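Local structure of thiosulfate sulfurtransferase (Pseudomonas aeruginosa, 1YT8) at residues 96-101 with 106-111; 326-331 with 353-358. The protein probably catalyses the transfer of sulfur from thiosulfate to cyanide, using a chain that repeats the rhodanese-like fold four times. One frame throughout, in Å; residues are numbered along the deposited sequence.

From the N terminus, the chain first builds a rhodanese-like unit whose parallel sheet has the strand order 1-5-4-2-3. Contact 1 (96-101 with 106-111) closes a short loop at the end of this unit, folding the segment after helix 97-103 back onto that helix before helix 114-127 leads on to the second unit. Contact 2 (326-331 with 353-358) opens much later, in the third unit; it spans helix 334-344 and joins the end of strand 324-328 to the loop after its neighbour, strand 348-352. Contacts 1 and 2 lie in series, neither nested nor crossed, on opposite sides of the chain's centre; their centres are 40 Å apart, their nearest atoms about 23 Å.

Contact 1 of 2, residues 96-101 with 106-111; sequences GGLSGW and GELFRD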
# COMPACT_ATOMS: atom_id res chain seq x y z
N GLY A 96 11.27 -24.89 -0.47
CA GLY A 96 10.12 -25.34 -1.23
C GLY A 96 9.23 -24.23 -1.76
O GLY A 96 8.23 -24.50 -2.42
N GLY A 97 9.60 -22.98 -1.49
CA GLY A 97 8.80 -21.87 -1.96
C GLY A 97 7.40 -21.90 -1.39
O GLY A 97 7.19 -22.40 -0.29
N LEU A 98 6.44 -21.37 -2.14
CA LEU A 98 5.05 -21.34 -1.70
C LEU A 98 4.54 -22.74 -1.35
O LEU A 98 3.88 -22.94 -0.33
CB LEU A 98 4.15 -20.73 -2.79
CG LEU A 98 2.66 -20.64 -2.46
CD1 LEU A 98 2.43 -19.60 -1.37
CD2 LEU A 98 1.88 -20.28 -3.71
N SER A 99 4.85 -23.72 -2.20
CA SER A 99 4.41 -25.09 -1.97
C SER A 99 5.02 -25.64 -0.68
O SER A 99 4.40 -26.46 0.00
CB SER A 99 4.79 -25.98 -3.16
OG SER A 99 4.04 -25.61 -4.30
N GLY A 100 6.23 -25.19 -0.37
CA GLY A 100 6.89 -25.64 0.84
C GLY A 100 6.11 -25.18 2.06
O GLY A 100 5.93 -25.92 3.02
N TRP A 101 5.63 -23.94 2.01
CA TRP A 101 4.85 -23.37 3.11
C TRP A 101 3.55 -24.15 3.29
O TRP A 101 3.19 -24.54 4.41
CB TRP A 101 4.55 -21.90 2.81
CG TRP A 101 3.83 -21.19 3.92
CD1 TRP A 101 2.49 -21.23 4.19
CD2 TRP A 101 4.42 -20.34 4.92
NE1 TRP A 101 2.21 -20.45 5.29
CE2 TRP A 101 3.37 -19.90 5.76
CE3 TRP A 101 5.73 -19.91 5.18
CZ2 TRP A 101 3.59 -19.04 6.85
CZ3 TRP A 101 5.95 -19.06 6.27
CH2 TRP A 101 4.89 -18.64 7.08
N GLY A 106 1.39 -24.62 6.73
CA GLY A 106 1.21 -23.19 6.87
C GLY A 106 -0.08 -22.69 6.25
O GLY A 106 -0.51 -23.19 5.21
N GLU A 107 -0.70 -21.71 6.88
CA GLU A 107 -1.95 -21.14 6.39
C GLU A 107 -1.65 -20.21 5.22
O GLU A 107 -0.65 -19.50 5.22
CB GLU A 107 -2.65 -20.36 7.52
CG GLU A 107 -4.05 -19.85 7.20
CD GLU A 107 -5.09 -20.96 7.05
OE1 GLU A 107 -4.85 -22.10 7.50
OE2 GLU A 107 -6.18 -20.69 6.49
N LEU A 108 -2.51 -20.21 4.20
CA LEU A 108 -2.33 -19.35 3.04
C LEU A 108 -3.53 -18.43 2.85
O LEU A 108 -4.66 -18.82 3.12
CB LEU A 108 -2.09 -20.19 1.78
CG LEU A 108 -0.70 -20.86 1.74
CD1 LEU A 108 -0.58 -21.73 0.49
CD2 LEU A 108 0.38 -19.77 1.73
N PHE A 109 -3.27 -17.22 2.36
CA PHE A 109 -4.32 -16.23 2.16
C PHE A 109 -4.30 -15.65 0.75
O PHE A 109 -3.26 -15.60 0.11
CB PHE A 109 -4.12 -15.06 3.14
CG PHE A 109 -4.24 -15.45 4.59
CD1 PHE A 109 -5.41 -15.18 5.29
CD2 PHE A 109 -3.17 -16.04 5.26
CE1 PHE A 109 -5.52 -15.49 6.65
CE2 PHE A 109 -3.27 -16.36 6.62
CZ PHE A 109 -4.44 -16.09 7.31
N ARG A 110 -5.46 -15.22 0.28
CA ARG A 110 -5.52 -14.59 -1.03
C ARG A 110 -5.76 -13.10 -0.79
O ARG A 110 -5.88 -12.67 0.36
CB ARG A 110 -6.65 -15.17 -1.89
CG ARG A 110 -8.03 -15.08 -1.28
CD ARG A 110 -9.11 -15.35 -2.33
NE ARG A 110 -9.21 -14.26 -3.29
CZ ARG A 110 -8.67 -14.26 -4.51
NH1 ARG A 110 -7.97 -15.32 -4.93
NH2 ARG A 110 -8.81 -13.21 -5.30
N ASP A 111 -5.81 -12.34 -1.88
CA ASP A 111 -6.01 -10.89 -1.86
C ASP A 111 -4.77 -10.14 -1.36
O ASP A 111 -3.69 -10.72 -1.25
CB ASP A 111 -7.24 -10.52 -1.02
CG ASP A 111 -8.00 -9.34 -1.61
OD1 ASP A 111 -7.57 -8.18 -1.41
OD2 ASP A 111 -9.02 -9.57 -2.28
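Trp101 on helix 97-103, the helix that follows the last strand, 91-94, of the first rhodanese-like sheet, grips Gly106, Glu107 and Leu108 as the chain doubles back beside it. With CG anti to the backbone N (chi1 -176°), CB touches none of them but aims the indole at the returning segment. Beyond CG, CD1 sits against two groups, lying 3.6 Å from Leu108 CD2 and equally far from Gly106 CA. Next round the ring, NE1 donates to Glu107 O at 3.0 Å, a bent bond (142° at the hydrogen) in which the nitrogen stands above the carbonyl plane, 45° out of it. NE1 is also only 3.3 Å from Gly106 CA, a closeness allowed by the lack of a side chain there. CE2 is more distant, 4.1 Å from the same Gly106 CA. The indole also meets Phe11 edge-to-face and touches Pro40. The Trp101 backbone helps as well: Trp101 O accepts from Gly106 N at 2.9 Å, so two bonds, one from the main chain and one from the indole, pin the turn that leaves the helix. Glu107 turns its carboxylate the other way, to a salt bridge with Arg520 of helix 514-521. Leu108 and Trp101 run past each other in opposite directions, and Leu108 bridges to the preceding helical turn, where its CD2 rests 3.7 Å from Leu98 CD1.

Contact 2 of 2, residues 326-331 with 353-358; sequences VLVDDD and DGLSEA
Asp329 OD1 takes two backbone N-H groups, those of Asp331 and Gly332, while the main-chain oxygen of the same residue borders Leu355. The bond from Asp331 N to Asp329 OD1 measures 3.0 Å and is fairly straight, 156° at the hydrogen; it reaches the oxygen from above the carboxylate plane and closes an Asx turn. Asp329 OD2 accepts from Ala335 N, a bond that joins the strand end to helix 334-344; with both carboxylate oxygens engaged, the rotation of the group is fixed. Across the contact the one close meeting is between apolar side chains, and it is small. Leu355, its CG anti to the carbonyl carbon (chi1 -62°), extends CD1 to within 3.7 Å of Val328 CG1, the two side chains crossing at about a right angle. The same CD1 lies 4.3 Å from Asp329 O, a looser approach to the backbone. Phe360 packs on Val328 and Leu299 on Leu355, while Asp330 and Asp331 both form salt bridges with Arg334. A loop leading from the central strand into a helix is where the rhodanese fold carries its active-site loop, and 329-332 corresponds to that position. Asp330 stands where the second unit, after strand 188-192, has Cys193 of the sulfite pocket, so a catalytic role for this loop of the third rhodanese-like unit is not implied.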
# COMPACT_ATOMS: atom_id res chain seq x y z
N VAL A 326 7.42 4.91 14.30
CA VAL A 326 7.32 6.19 15.01
C VAL A 326 6.42 7.08 14.16
O VAL A 326 6.74 7.39 13.02
CB VAL A 326 8.69 6.86 15.18
CG1 VAL A 326 8.53 8.21 15.86
CG2 VAL A 326 9.60 5.97 16.01
N LEU A 327 5.29 7.51 14.73
CA LEU A 327 4.34 8.32 13.97
C LEU A 327 4.37 9.82 14.24
O LEU A 327 4.46 10.26 15.40
CB LEU A 327 2.93 7.78 14.18
CG LEU A 327 2.72 6.29 13.90
CD1 LEU A 327 1.22 5.99 13.87
CD2 LEU A 327 3.37 5.90 12.57
N VAL A 328 4.26 10.58 13.16
CA VAL A 328 4.28 12.04 13.21
C VAL A 328 2.98 12.72 12.77
O VAL A 328 2.35 12.32 11.79
CB VAL A 328 5.40 12.60 12.29
CG1 VAL A 328 5.42 14.13 12.34
CG2 VAL A 328 6.75 12.03 12.70
N ASP A 329 2.58 13.74 13.52
CA ASP A 329 1.41 14.55 13.19
C ASP A 329 1.61 15.88 13.91
O ASP A 329 2.51 16.00 14.75
CB ASP A 329 0.07 13.89 13.56
CG ASP A 329 -0.33 14.08 15.02
OD1 ASP A 329 0.15 15.02 15.70
OD2 ASP A 329 -1.16 13.27 15.50
N ASP A 330 0.80 16.88 13.59
CA ASP A 330 0.93 18.19 14.22
C ASP A 330 -0.39 18.61 14.84
O ASP A 330 -0.68 19.80 14.97
CB ASP A 330 1.34 19.24 13.17
CG ASP A 330 0.40 19.28 11.97
OD1 ASP A 330 -0.69 18.68 12.03
OD2 ASP A 330 0.75 19.93 10.96
N ASP A 331 -1.19 17.63 15.26
CA ASP A 331 -2.50 17.89 15.83
C ASP A 331 -2.81 17.14 17.12
O ASP A 331 -3.73 17.50 17.85
CB ASP A 331 -3.58 17.54 14.80
CG ASP A 331 -3.41 16.13 14.26
OD1 ASP A 331 -2.57 15.94 13.35
OD2 ASP A 331 -4.10 15.21 14.75
N ASP A 353 6.37 13.05 20.41
CA ASP A 353 5.87 14.22 21.14
C ASP A 353 6.86 15.38 21.16
O ASP A 353 8.05 15.21 20.89
CB ASP A 353 5.54 13.86 22.59
CG ASP A 353 4.48 12.79 22.72
OD1 ASP A 353 3.51 12.83 21.93
OD2 ASP A 353 4.61 11.93 23.62
N GLY A 354 6.36 16.57 21.50
CA GLY A 354 7.21 17.74 21.60
C GLY A 354 7.66 18.41 20.32
O GLY A 354 8.57 19.24 20.34
N LEU A 355 7.03 18.06 19.20
CA LEU A 355 7.41 18.66 17.92
C LEU A 355 6.86 20.08 17.79
O LEU A 355 5.76 20.38 18.27
CB LEU A 355 6.88 17.81 16.76
CG LEU A 355 7.41 16.38 16.63
CD1 LEU A 355 6.74 15.70 15.44
CD2 LEU A 355 8.92 16.38 16.46
N SER A 356 7.63 20.94 17.14
CA SER A 356 7.21 22.32 16.93
C SER A 356 7.20 22.57 15.42
O SER A 356 7.71 21.75 14.65
CB SER A 356 8.18 23.29 17.61
OG SER A 356 9.47 23.23 17.04
N GLU A 357 6.63 23.69 15.00
CA GLU A 357 6.55 24.02 13.59
C GLU A 357 7.91 24.00 12.89
O GLU A 357 8.00 23.69 11.70
CB GLU A 357 5.89 25.40 13.42
CG GLU A 357 4.58 25.55 14.18
CD GLU A 357 3.93 26.90 13.98
OE1 GLU A 357 4.64 27.93 14.07
OE2 GLU A 357 2.71 26.95 13.73
N ALA A 358 8.96 24.33 13.64
CA ALA A 358 10.31 24.36 13.09
C ALA A 358 10.84 22.98 12.69
O ALA A 358 11.71 22.88 11.81
CB ALA A 358 11.26 25.01 14.09